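Local coordinates for protein short chain dehydrogenase (Rhodopseudomonas palustris, PDB 3H7A) that probably binds NAD(P) and acts as an oxidoreductase of the short-chain dehydrogenase family, built on a Rossmann-type fold, at residues R6-V12 against E30-A36; D64-E68 against E112-A117; P83-T87 against S125-M129; T140-L146 against K159-R163. All coordinates share one frame; numbering follows the deposited sequence. Where two conformers were deposited one is given.

Contact 1 (R6-V12 against E30-A36)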
loop_
_atom_site.group_PDB
_atom_site.type_symbol
_atom_site.label_atom_id
_atom_site.label_comp_id
_atom_site.label_asym_id
_atom_site.label_seq_id
_atom_site.Cartn_x
_atom_site.Cartn_y
_atom_site.Cartn_z
ATOM N N ARG B 6 -17.092 -28.257 -22.191
ATOM C CA ARG B 6 -15.849 -28.585 -21.514
ATOM C C ARG B 6 -16.135 -29.704 -20.536
ATOM O O ARG B 6 -17.195 -29.741 -19.904
ATOM C CB ARG B 6 -15.298 -27.385 -20.758
ATOM C CG ARG B 6 -14.800 -26.264 -21.630
ATOM C CD ARG B 6 -14.791 -25.011 -20.814
ATOM N NE ARG B 6 -14.548 -23.814 -21.609
ATOM C CZ ARG B 6 -13.356 -23.258 -21.778
ATOM N NH1 ARG B 6 -12.282 -23.797 -21.217
ATOM N NH2 ARG B 6 -13.240 -22.162 -22.509
ATOM N N ASN B 7 -15.192 -30.622 -20.406
ATOM C CA ASN B 7 -15.277 -31.628 -19.378
ATOM C C ASN B 7 -14.701 -31.062 -18.077
ATOM O O ASN B 7 -13.674 -31.524 -17.588
ATOM C CB ASN B 7 -14.529 -32.892 -19.820
ATOM C CG ASN B 7 -14.718 -34.055 -18.864
ATOM O OD1 ASN B 7 -13.836 -34.905 -18.735
ATOM N ND2 ASN B 7 -15.869 -34.098 -18.178
ATOM N N ALA B 8 -15.371 -30.052 -17.525
ATOM C CA ALA B 8 -14.849 -29.306 -16.382
ATOM C C ALA B 8 -15.972 -28.607 -15.643
ATOM O O ALA B 8 -16.999 -28.238 -16.244
ATOM C CB ALA B 8 -13.835 -28.280 -16.840
ATOM N N THR B 9 -15.778 -28.424 -14.343
ATOM C CA THR B 9 -16.715 -27.647 -13.526
ATOM C C THR B 9 -16.119 -26.332 -13.021
ATOM O O THR B 9 -14.901 -26.209 -12.882
ATOM C CB THR B 9 -17.259 -28.435 -12.321
ATOM O OG1 THR B 9 -16.171 -29.044 -11.617
ATOM C CG2 THR B 9 -18.226 -29.508 -12.780
ATOM N N VAL B 10 -17.006 -25.367 -12.786
ATOM C CA VAL B 10 -16.720 -24.128 -12.065
ATOM C C VAL B 10 -17.613 -24.052 -10.822
ATOM O O VAL B 10 -18.835 -24.144 -10.930
ATOM C CB VAL B 10 -16.987 -22.869 -12.950
ATOM C CG1 VAL B 10 -16.850 -21.583 -12.137
ATOM C CG2 VAL B 10 -16.046 -22.834 -14.111
ATOM N N ALA B 11 -17.013 -23.893 -9.642
ATOM C CA ALA B 11 -17.806 -23.718 -8.433
ATOM C C ALA B 11 -18.025 -22.231 -8.189
ATOM O O ALA B 11 -17.068 -21.481 -8.066
ATOM C CB ALA B 11 -17.122 -24.356 -7.255
ATOM N N VAL B 12 -19.282 -21.798 -8.163
ATOM C CA VAL B 12 -19.591 -20.417 -7.806
ATOM C C VAL B 12 -20.187 -20.455 -6.400
ATOM O O VAL B 12 -21.351 -20.842 -6.208
ATOM C CB VAL B 12 -20.542 -19.728 -8.823
ATOM C CG1 VAL B 12 -20.926 -18.329 -8.353
ATOM C CG2 VAL B 12 -19.898 -19.646 -10.189
ATOM N N GLU B 30 -19.467 -20.086 -21.520
ATOM C CA GLU B 30 -18.171 -20.465 -22.038
ATOM C C GLU B 30 -17.932 -21.965 -21.962
ATOM O O GLU B 30 -16.816 -22.426 -22.184
ATOM C CB GLU B 30 -17.058 -19.723 -21.291
ATOM C CG GLU B 30 -17.129 -18.190 -21.404
ATOM C CD GLU B 30 -16.901 -17.662 -22.823
ATOM O OE1 GLU B 30 -16.290 -18.368 -23.660
ATOM O OE2 GLU B 30 -17.323 -16.520 -23.094
ATOM N N GLY B 31 -18.970 -22.724 -21.631
ATOM C CA GLY B 31 -18.910 -24.176 -21.764
ATOM C C GLY B 31 -18.582 -24.976 -20.523
ATOM O O GLY B 31 -18.372 -26.180 -20.612
ATOM N N PHE B 32 -18.538 -24.336 -19.358
ATOM C CA PHE B 32 -18.290 -25.081 -18.126
ATOM C C PHE B 32 -19.614 -25.552 -17.529
ATOM O O PHE B 32 -20.649 -24.929 -17.764
ATOM C CB PHE B 32 -17.594 -24.206 -17.094
ATOM C CG PHE B 32 -16.159 -23.891 -17.404
ATOM C CD1 PHE B 32 -15.140 -24.761 -17.013
ATOM C CD2 PHE B 32 -15.818 -22.699 -18.028
ATOM C CE1 PHE B 32 -13.801 -24.458 -17.267
ATOM C CE2 PHE B 32 -14.474 -22.380 -18.298
ATOM C CZ PHE B 32 -13.468 -23.259 -17.907
ATOM N N THR B 33 -19.594 -26.639 -16.751
ATOM C CA THR B 33 -20.741 -26.917 -15.897
ATOM C C THR B 33 -20.569 -26.107 -14.622
ATOM O O THR B 33 -19.574 -26.233 -13.935
ATOM C CB THR B 33 -20.902 -28.408 -15.544
ATOM O OG1 THR B 33 -21.132 -29.164 -16.740
ATOM C CG2 THR B 33 -22.079 -28.618 -14.590
ATOM N N VAL B 34 -21.545 -25.276 -14.304
ATOM C CA VAL B 34 -21.447 -24.472 -13.102
ATOM C C VAL B 34 -22.161 -25.165 -11.950
ATOM O O VAL B 34 -23.290 -25.603 -12.085
ATOM C CB VAL B 34 -21.964 -23.030 -13.349
ATOM C CG1 VAL B 34 -22.028 -22.224 -12.034
ATOM C CG2 VAL B 34 -21.073 -22.324 -14.383
ATOM N N PHE B 35 -21.452 -25.313 -10.842
ATOM C CA PHE B 35 -22.037 -25.664 -9.566
ATOM C C PHE B 35 -22.293 -24.368 -8.835
ATOM O O PHE B 35 -21.365 -23.655 -8.469
ATOM C CB PHE B 35 -21.106 -26.608 -8.780
ATOM C CG PHE B 35 -21.343 -28.060 -9.099
ATOM C CD1 PHE B 35 -21.106 -28.552 -10.388
ATOM C CD2 PHE B 35 -21.868 -28.923 -8.136
ATOM C CE1 PHE B 35 -21.368 -29.879 -10.713
ATOM C CE2 PHE B 35 -22.125 -30.263 -8.445
ATOM C CZ PHE B 35 -21.870 -30.739 -9.734
ATOM N N ALA B 36 -23.566 -24.053 -8.660
ATOM C CA ALA B 36 -23.968 -22.791 -8.097
ATOM C C ALA B 36 -24.527 -23.049 -6.720
ATOM O O ALA B 36 -25.403 -23.896 -6.549
ATOM C CB ALA B 36 -25.017 -22.146 -8.996
HETATM O O HOH W 1 -14.855 -20.613 -23.897
HETATM O O HOH W 2 -18.834 -30.462 -16.889
#

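Contact 2 (D64-E68 against E112-A117)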
loop_
_atom_site.group_PDB
_atom_site.type_symbol
_atom_site.label_atom_id
_atom_site.label_comp_id
_atom_site.label_asym_id
_atom_site.label_seq_id
_atom_site.Cartn_x
_atom_site.Cartn_y
_atom_site.Cartn_z
ATOM N N ASP B 64 -24.662 -23.463 2.801
ATOM C CA ASP B 64 -24.291 -22.492 3.805
ATOM C C ASP B 64 -22.772 -22.528 3.957
ATOM O O ASP B 64 -22.213 -23.425 4.593
ATOM C CB ASP B 64 -24.996 -22.786 5.128
ATOM C CG ASP B 64 -24.669 -21.769 6.202
ATOM O OD1 ASP B 64 -24.303 -20.618 5.877
ATOM O OD2 ASP B 64 -24.791 -22.129 7.386
ATOM N N ALA B 65 -22.122 -21.518 3.386
ATOM C CA ALA B 65 -20.669 -21.485 3.260
ATOM C C ALA B 65 -19.923 -21.380 4.585
ATOM O O ALA B 65 -18.746 -21.724 4.645
ATOM C CB ALA B 65 -20.247 -20.384 2.300
ATOM N N ARG B 66 -20.609 -20.956 5.651
ATOM C CA ARG B 66 -20.047 -21.012 7.004
ATOM C C ARG B 66 -19.773 -22.443 7.448
ATOM O O ARG B 66 -18.904 -22.681 8.279
ATOM C CB ARG B 66 -20.983 -20.369 8.018
ATOM C CG ARG B 66 -21.234 -18.906 7.803
ATOM C CD ARG B 66 -22.267 -18.404 8.781
ATOM N NE ARG B 66 -23.569 -19.009 8.532
ATOM C CZ ARG B 66 -24.725 -18.480 8.910
ATOM N NH1 ARG B 66 -24.756 -17.315 9.555
ATOM N NH2 ARG B 66 -25.855 -19.113 8.629
ATOM N N ASN B 67 -20.532 -23.387 6.897
ATOM C CA ASN B 67 -20.442 -24.791 7.277
ATOM C C ASN B 67 -19.371 -25.500 6.435
ATOM O O ASN B 67 -19.569 -25.767 5.247
ATOM C CB ASN B 67 -21.832 -25.436 7.137
ATOM C CG ASN B 67 -21.947 -26.798 7.823
ATOM O OD1 ASN B 67 -21.027 -27.622 7.809
ATOM N ND2 ASN B 67 -23.110 -27.044 8.411
ATOM N N GLU B 68 -18.239 -25.804 7.066
ATOM C CA GLU B 68 -17.077 -26.372 6.373
ATOM C C GLU B 68 -17.329 -27.744 5.757
ATOM O O GLU B 68 -16.682 -28.113 4.783
ATOM C CB GLU B 68 -15.856 -26.422 7.297
ATOM C CG GLU B 68 -16.027 -27.236 8.581
ATOM C CD GLU B 68 -16.614 -26.437 9.740
ATOM O OE1 GLU B 68 -17.128 -25.317 9.521
ATOM O OE2 GLU B 68 -16.561 -26.943 10.875
ATOM N N GLU B 112 -17.127 -15.799 9.903
ATOM C CA GLU B 112 -17.496 -17.146 9.439
ATOM C C GLU B 112 -17.918 -17.145 7.975
ATOM O O GLU B 112 -17.525 -18.023 7.214
ATOM C CB GLU B 112 -18.620 -17.752 10.283
ATOM C CG GLU B 112 -18.248 -18.046 11.738
ATOM C CD GLU B 112 -19.416 -18.612 12.552
ATOM O OE1 GLU B 112 -20.593 -18.519 12.117
ATOM O OE2 GLU B 112 -19.143 -19.157 13.636
ATOM N N MET B 113 -18.688 -16.128 7.604
ATOM C CA MET B 113 -19.266 -16.016 6.266
ATOM C C MET B 113 -18.246 -15.511 5.231
ATOM O O MET B 113 -18.108 -16.096 4.158
ATOM C CB MET B 113 -20.506 -15.101 6.331
ATOM C CG MET B 113 -21.392 -15.035 5.084
ATOM S SD MET B 113 -22.782 -16.204 4.948
ATOM C CE MET B 113 -21.968 -17.662 4.329
ATOM N N ALA B 114 -17.535 -14.431 5.563
ATOM C CA ALA B 114 -16.684 -13.714 4.599
ATOM C C ALA B 114 -15.199 -14.078 4.581
ATOM O O ALA B 114 -14.474 -13.667 3.680
ATOM C CB ALA B 114 -16.834 -12.207 4.811
ATOM N N CYS B 115 -14.740 -14.804 5.590
ATOM C CA CYS B 115 -13.329 -15.098 5.711
ATOM C C CYS B 115 -13.044 -16.598 5.887
ATOM O O CYS B 115 -12.304 -17.190 5.100
ATOM C CB CYS B 115 -12.725 -14.313 6.869
ATOM S SG CYS B 115 -10.950 -14.671 7.003
ATOM N N TRP B 116 -13.647 -17.181 6.924
ATOM C CA TRP B 116 -13.563 -18.605 7.235
ATOM C C TRP B 116 -14.050 -19.414 6.050
ATOM O O TRP B 116 -13.367 -20.311 5.583
ATOM C CB TRP B 116 -14.406 -18.907 8.481
ATOM C CG TRP B 116 -14.752 -20.367 8.689
ATOM C CD1 TRP B 116 -15.978 -20.955 8.527
ATOM C CD2 TRP B 116 -13.858 -21.410 9.102
ATOM N NE1 TRP B 116 -15.897 -22.302 8.808
ATOM C CE2 TRP B 116 -14.609 -22.604 9.164
ATOM C CE3 TRP B 116 -12.496 -21.451 9.424
ATOM C CZ2 TRP B 116 -14.042 -23.822 9.531
ATOM C CZ3 TRP B 116 -11.935 -22.657 9.795
ATOM C CH2 TRP B 116 -12.709 -23.831 9.843
ATOM N N ALA B 117 -15.203 -19.041 5.523
ATOM C CA ALA B 117 -15.774 -19.748 4.384
ATOM C C ALA B 117 -14.851 -19.714 3.176
ATOM O O ALA B 117 -14.777 -20.686 2.413
ATOM C CB ALA B 117 -17.097 -19.155 4.041
#

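Contact 3 (P83-T87 against S125-M129)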
loop_
_atom_site.group_PDB
_atom_site.type_symbol
_atom_site.label_atom_id
_atom_site.label_comp_id
_atom_site.label_asym_id
_atom_site.label_seq_id
_atom_site.Cartn_x
_atom_site.Cartn_y
_atom_site.Cartn_z
ATOM N N PRO B 83 -13.707 -32.544 -13.629
ATOM C CA PRO B 83 -12.593 -31.862 -12.968
ATOM C C PRO B 83 -12.882 -30.401 -12.617
ATOM O O PRO B 83 -13.268 -29.610 -13.483
ATOM C CB PRO B 83 -11.478 -31.949 -14.007
ATOM C CG PRO B 83 -11.741 -33.237 -14.698
ATOM C CD PRO B 83 -13.232 -33.366 -14.762
ATOM N N LEU B 84 -12.750 -30.081 -11.333
ATOM C CA LEU B 84 -12.927 -28.727 -10.844
ATOM C C LEU B 84 -11.787 -27.841 -11.352
ATOM O O LEU B 84 -10.625 -28.043 -10.986
ATOM C CB LEU B 84 -12.986 -28.722 -9.308
ATOM C CG LEU B 84 -13.160 -27.352 -8.642
ATOM C CD1 LEU B 84 -14.494 -26.736 -8.945
ATOM C CD2 LEU B 84 -12.993 -27.502 -7.160
ATOM N N GLU B 85 -12.127 -26.871 -12.202
ATOM C CA GLU B 85 -11.120 -25.989 -12.821
ATOM C C GLU B 85 -11.084 -24.546 -12.337
ATOM O O GLU B 85 -10.045 -23.892 -12.422
ATOM C CB GLU B 85 -11.228 -26.015 -14.339
ATOM C CG GLU B 85 -10.278 -27.032 -14.899
ATOM C CD GLU B 85 -10.495 -27.337 -16.345
ATOM O OE1 GLU B 85 -10.902 -26.420 -17.098
ATOM O OE2 GLU B 85 -10.242 -28.508 -16.723
ATOM N N VAL B 86 -12.223 -24.044 -11.869
ATOM C CA VAL B 86 -12.322 -22.678 -11.363
ATOM C C VAL B 86 -13.218 -22.676 -10.130
ATOM O O VAL B 86 -14.298 -23.241 -10.172
ATOM C CB VAL B 86 -12.900 -21.712 -12.432
ATOM C CG1 VAL B 86 -12.947 -20.259 -11.922
ATOM C CG2 VAL B 86 -12.097 -21.768 -13.714
ATOM N N THR B 87 -12.756 -22.079 -9.026
ATOM C CA THR B 87 -13.648 -21.750 -7.901
ATOM C C THR B 87 -13.747 -20.234 -7.786
ATOM O O THR B 87 -12.729 -19.561 -7.766
ATOM C CB THR B 87 -13.134 -22.321 -6.559
ATOM O OG1 THR B 87 -13.208 -23.746 -6.595
ATOM C CG2 THR B 87 -13.972 -21.816 -5.353
ATOM N N SER B 125 -10.593 -26.374 -2.601
ATOM C CA SER B 125 -10.385 -26.224 -4.039
ATOM C C SER B 125 -8.952 -26.557 -4.452
ATOM O O SER B 125 -8.745 -27.251 -5.428
ATOM C CB SER B 125 -10.739 -24.819 -4.491
ATOM O OG SER B 125 -12.130 -24.606 -4.354
ATOM N N ALA B 126 -7.974 -26.063 -3.690
ATOM C CA ALA B 126 -6.570 -26.366 -3.914
ATOM C C ALA B 126 -6.288 -27.870 -3.844
ATOM O O ALA B 126 -5.560 -28.392 -4.674
ATOM C CB ALA B 126 -5.716 -25.631 -2.897
ATOM N N ARG B 127 -6.849 -28.556 -2.845
ATOM C CA ARG B 127 -6.682 -29.999 -2.711
ATOM C C ARG B 127 -7.149 -30.700 -3.981
ATOM O O ARG B 127 -6.406 -31.486 -4.564
ATOM C CB ARG B 127 -7.432 -30.537 -1.494
ATOM C CG ARG B 127 -7.218 -32.029 -1.252
ATOM C CD ARG B 127 -8.063 -32.590 -0.095
ATOM N NE ARG B 127 -9.435 -32.079 -0.086
ATOM C CZ ARG B 127 -10.463 -32.590 -0.771
ATOM N NH1 ARG B 127 -10.318 -33.664 -1.547
ATOM N NH2 ARG B 127 -11.653 -32.013 -0.677
ATOM N N LEU B 128 -8.357 -30.371 -4.429
ATOM C CA LEU B 128 -8.917 -30.985 -5.635
ATOM C C LEU B 128 -8.151 -30.634 -6.909
ATOM O O LEU B 128 -7.864 -31.523 -7.719
ATOM C CB LEU B 128 -10.395 -30.625 -5.783
ATOM C CG LEU B 128 -11.286 -31.084 -4.631
ATOM C CD1 LEU B 128 -12.586 -30.326 -4.631
ATOM C CD2 LEU B 128 -11.538 -32.575 -4.665
ATOM N N MET B 129 -7.803 -29.353 -7.073
ATOM C CA MET B 129 -7.150 -28.868 -8.292
ATOM C C MET B 129 -5.710 -29.368 -8.466
ATOM O O MET B 129 -5.288 -29.672 -9.586
ATOM C CB MET B 129 -7.169 -27.334 -8.350
ATOM C CG MET B 129 -8.509 -26.713 -8.650
ATOM S SD MET B 129 -8.535 -24.960 -8.196
ATOM C CE MET B 129 -10.162 -24.550 -8.785
#

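Contact 4 (T140-L146 against K159-R163)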
loop_
_atom_site.group_PDB
_atom_site.type_symbol
_atom_site.label_atom_id
_atom_site.label_comp_id
_atom_site.label_asym_id
_atom_site.label_seq_id
_atom_site.Cartn_x
_atom_site.Cartn_y
_atom_site.Cartn_z
ATOM N N THR B 140 -13.708 -12.706 -4.342
ATOM C CA THR B 140 -14.273 -11.363 -4.490
ATOM C C THR B 140 -13.993 -10.507 -3.266
ATOM O O THR B 140 -14.486 -10.802 -2.180
ATOM C CB THR B 140 -15.793 -11.387 -4.723
ATOM O OG1 THR B 140 -16.095 -12.197 -5.866
ATOM C CG2 THR B 140 -16.305 -9.990 -4.980
ATOM N N GLY B 141 -13.234 -9.431 -3.468
ATOM C CA GLY B 141 -12.905 -8.476 -2.406
ATOM C C GLY B 141 -13.711 -7.200 -2.515
ATOM O O GLY B 141 -14.543 -7.065 -3.404
ATOM N N ALA B 142 -13.462 -6.260 -1.607
ATOM C CA ALA B 142 -14.203 -4.994 -1.570
ATOM C C ALA B 142 -13.191 -3.939 -1.190
ATOM O O ALA B 142 -12.048 -4.284 -0.887
ATOM C CB ALA B 142 -15.298 -5.069 -0.499
ATOM N N THR B 143 -13.587 -2.666 -1.145
ATOM C CA THR B 143 -12.676 -1.640 -0.631
ATOM C C THR B 143 -12.351 -1.904 0.839
ATOM O O THR B 143 -11.250 -1.568 1.305
ATOM C CB THR B 143 -13.226 -0.219 -0.759
ATOM O OG1 THR B 143 -14.483 -0.141 -0.096
ATOM C CG2 THR B 143 -13.400 0.158 -2.205
ATOM N N ALA B 144 -13.298 -2.522 1.556
ATOM C CA ALA B 144 -13.076 -2.911 2.945
ATOM C C ALA B 144 -12.006 -4.010 3.047
ATOM O O ALA B 144 -11.533 -4.277 4.136
ATOM C CB ALA B 144 -14.371 -3.340 3.617
ATOM N N SER B 145 -11.596 -4.600 1.912
ATOM C CA SER B 145 -10.399 -5.466 1.884
ATOM C C SER B 145 -9.088 -4.719 2.056
ATOM O O SER B 145 -8.070 -5.325 2.424
ATOM C CB SER B 145 -10.317 -6.272 0.587
ATOM O OG SER B 145 -11.525 -6.956 0.379
ATOM N N LEU B 146 -9.119 -3.412 1.791
ATOM C CA LEU B 146 -7.909 -2.598 1.699
ATOM C C LEU B 146 -7.764 -1.562 2.814
ATOM O O LEU B 146 -6.650 -1.308 3.271
ATOM C CB LEU B 146 -7.826 -1.907 0.337
ATOM C CG LEU B 146 -7.865 -2.789 -0.913
ATOM C CD1 LEU B 146 -7.943 -1.919 -2.144
ATOM C CD2 LEU B 146 -6.643 -3.677 -0.957
ATOM N N LYS B 159 -12.792 -9.061 5.556
ATOM C CA LYS B 159 -12.280 -8.834 4.181
ATOM C C LYS B 159 -10.737 -8.784 4.080
ATOM O O LYS B 159 -10.157 -9.377 3.165
ATOM C CB LYS B 159 -12.926 -7.612 3.499
ATOM C CG LYS B 159 -14.447 -7.665 3.395
ATOM C CD LYS B 159 -14.990 -8.864 2.597
ATOM C CE LYS B 159 -14.527 -8.872 1.179
ATOM N NZ LYS B 159 -15.281 -9.903 0.405
ATOM N N PHE B 160 -10.098 -8.114 5.037
ATOM C CA PHE B 160 -8.636 -8.107 5.171
ATOM C C PHE B 160 -8.174 -9.544 5.360
ATOM O O PHE B 160 -7.231 -9.991 4.710
ATOM C CB PHE B 160 -8.217 -7.316 6.401
ATOM C CG PHE B 160 -7.946 -5.856 6.156
ATOM C CD1 PHE B 160 -8.927 -5.013 5.629
ATOM C CD2 PHE B 160 -6.745 -5.295 6.584
ATOM C CE1 PHE B 160 -8.666 -3.654 5.480
ATOM C CE2 PHE B 160 -6.490 -3.962 6.425
ATOM C CZ PHE B 160 -7.466 -3.132 5.897
ATOM N N GLY B 161 -8.867 -10.263 6.243
ATOM C CA GLY B 161 -8.562 -11.670 6.531
ATOM C C GLY B 161 -8.624 -12.523 5.277
ATOM O O GLY B 161 -7.732 -13.339 5.036
ATOM N N LEU B 162 -9.668 -12.329 4.465
ATOM C CA LEU B 162 -9.772 -13.042 3.176
ATOM C C LEU B 162 -8.605 -12.701 2.208
ATOM O O LEU B 162 -8.056 -13.579 1.510
ATOM C CB LEU B 162 -11.137 -12.749 2.501
ATOM C CG LEU B 162 -11.406 -13.596 1.246
ATOM C CD1 LEU B 162 -11.581 -15.046 1.633
ATOM C CD2 LEU B 162 -12.629 -13.086 0.472
ATOM N N ARG B 163 -8.234 -11.422 2.163
ATOM C CA ARG B 163 -7.137 -10.957 1.313
ATOM C C ARG B 163 -5.828 -11.646 1.697
ATOM O O ARG B 163 -5.104 -12.137 0.831
ATOM C CB ARG B 163 -6.999 -9.433 1.422
ATOM C CG ARG B 163 -5.970 -8.851 0.486
ATOM C CD ARG B 163 -5.990 -7.341 0.577
ATOM N NE ARG B 163 -5.106 -6.784 -0.442
ATOM C CZ ARG B 163 -3.991 -6.117 -0.180
ATOM N NH1 ARG B 163 -3.611 -5.912 1.076
ATOM N NH2 ARG B 163 -3.261 -5.648 -1.183
HETATM O O HOH W 3 -11.176 -9.597 0.611
HETATM O O HOH W 4 -5.453 -5.396 3.495
#

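Contact 1 (R6-V12 against E30-A36)
Arg-6 lies along Glu-30 to Phe-32, which follow helix 18-29. Arg-6 CB sits 3.3 Å from Gly-31 O and CG stays beside the same carbonyl. The chain, extended from CG to NE (chi3 -170°), carries CD and NE over the Phe-32 ring; Arg-6 CD sits 3.5 Å from the centroid, 5° off the normal. Arg-6 NE donates to Glu-30 O at 2.7 Å, near the guanidinium plane. The guanidinium then stacks flat on Phe-32, planes 14° apart, with NH1 above Phe-32 CZ, while NH2 reaches a water that donates to Glu-30 O and OE1; OE2 of Glu-30 pairs with Lys-26. On the opposite ring face Val-10 CG2 comes within 3.5 Å of Phe-32 CG, so that Phe-32 is held between Arg-6 and Val-10. A leucine in place of Arg-6 would probably leave Glu-30 O without its NE donor and one face of Phe-32 less well covered. Farther on, backbone bonds alternate in parallel register, Val-10 N to Thr-33 O and Phe-35 N to Val-10 O both at 2.9 Å. Gly-31 ends helix 18-29 in a Schellman motif, and the pairing belongs to the beta-alpha-beta unit 9-13, 18-29, 33-38 that opens the Rossmann fold.

Contact 2 (D64-E68 against E112-A117)
The loop between strand 57-62 and helix 68-81 leans on helix 104-132 through Ala-65, Arg-66 and Glu-68, which meet Met-113, Trp-116 and Ala-117. Its core is a type I turn from Asp-64 to Asn-67, after which Asn-67 caps the new helix. Ala-65 packs tightly: its O lies 3.1 Å from Ala-117 CB, and the CB atoms of Ala-65 and Ala-117 are 3.8 Å apart. Arg-66 runs across the helix surface. CG meets the backbone of Glu-112, with the C atom at 3.8 Å, and CD lies 3.7 Å from Glu-112 OE1; the main polar partner of Glu-112, however, is Arg-108. A bend at chi3 (-66°) brings the Arg-66 head back over its own turn, where NE bridges to the syn lone pair of Asp-64 OD1 at 3.2 Å, tilted out of the guanidinium plane. In classical short-chain dehydrogenases an aspartate at the end of the third strand lies by the adenine pocket of the cofactor, and Asp-64 probably holds the equivalent place. An alanine in place of Arg-66 would probably leave Asp-64 without this salt-bridge mate and uncover the flank of Glu-112. Met-113 CE also approaches Ala-65 CB, but two conformers were deposited for Met-113, so that contact is less certain. Trp-116 NE1 divides its hydrogen between two weak bonds, to Arg-66 O at 3.1 Å and to Glu-68 OE1 at 3.3 Å. Both oxygens sit at the edge of the indole, while the Glu-68 carboxylate plane stands 88° to the ring. Asp-104 of the second subunit packs on Glu-68.

Contact 3 (P83-T87 against S125-M129)
Thr-87 and Ser-125 supply the one polar link between the segments. Thr-87 OG1 donates to Ser-125 OG over 2.6 Å, a short bond, and the serine hydroxyl is also hydrogen-bonded to Ser-121 O. Both side chains hold their oxygen beside their own backbone N (chi1 -67° in each), and from that position the two oxygens face each other across the gap.

Apolar side-chain contacts come second. Leu-84 reaches toward the helix with CD2 3.8 Å from Leu-128 CD1, while its CG lies 4.1 Å from Met-129 CE.

A third kind of contact is side chain against backbone. Met-129 is extended beyond CG and lies alongside the strand: its CG rests 3.4 Å from Leu-84 O, and its CE is 3.6 Å from Thr-87 N and 3.7 Å from Glu-85 C. The methyl thus covers peptide groups of the strand. Leu-75 of helix 68-81 packs on both Ser-125 and Leu-128, and Ile-137 of strand 135-142 touches Ser-125 and Met-129.

The axes of the short segments 84-87 and 125-129 pass 8.5 Å apart, with their directions at 154°, so the helix runs nearly antiparallel to the strand. Such a reversal is what a crossover helix needs: helix 104-132 joins strand 84-89 to its sheet neighbour 135-142 in a beta-alpha-beta crossover of the Rossmann-type sheet.

Contact 4 (T140-L146 against K159-R163)
Lys-159 points from its helix toward strand 135-142 and curls as it goes. Bends at chi2 and chi3 (both near -60°) carry it past Ser-145, whose OG lies 3.5 Å from Lys-159 CB, and deliver NZ to Thr-140 O at 2.8 Å, within the carbonyl plane. The serine hydroxyl is itself held: Ala-142 N donates to Ser-145 OG almost straight, at 172°, and a water joins that oxygen to Lys-159 O, so the short 3-10 turn and the helix backbone are tied together.

Phe-160 is turned so that two carbonyls meet it differently. Ala-144 O comes at the ring edge, 3.1 Å from Phe-160 CD1, whereas Ser-145 O stands 3.3 Å above one face of the Phe-160 ring, toward its rim. On the other flank Arg-163 extends past the same Ser-145 carbonyl, its CD 3.4 Å from Ser-145 O. The side chain of Leu-146 crosses that of Arg-163 at about a right angle and lays CD2 over one face of the guanidinium, 3.5 Å from Arg-163 NE. That charge has its main partner in Glu-237, and a second water spans Arg-163 NH1 and Ser-145 O.

Ala-164 of the second subunit packs against Phe-160. Placed on the helix after strand 135-142, with its NZ on the carbonyl of Thr-140, Lys-159 probably corresponds to the lysine of the Tyr-X-X-X-Lys motif of short-chain dehydrogenases, although a phenylalanine stands at the tyrosine position.

Contacts 1, 3 and 4 are buried, while contact 2 is only partly so. Contacts 1 and 3 are adjacent in one sheet: Ala-11 N reaches Val-86 O at 2.8 Å, so the parallel ladder of contact 1 continues into the strand that contact 3 covers with a helix. Contact 3 shares helix 104-132 with contact 2, where the helix meets a loop through packing and two weak indole bonds, the salt bridge staying inside the loop. Contact 2 touches contact 4, with Cys-115 SG 3.6 Å from Gly-161 C. Contact 4 ties a strand and the 3-10 turn after it to a helix by a lysine and waters. Contacts 2, 3 and 4 meet the second subunit; contact 1 does not.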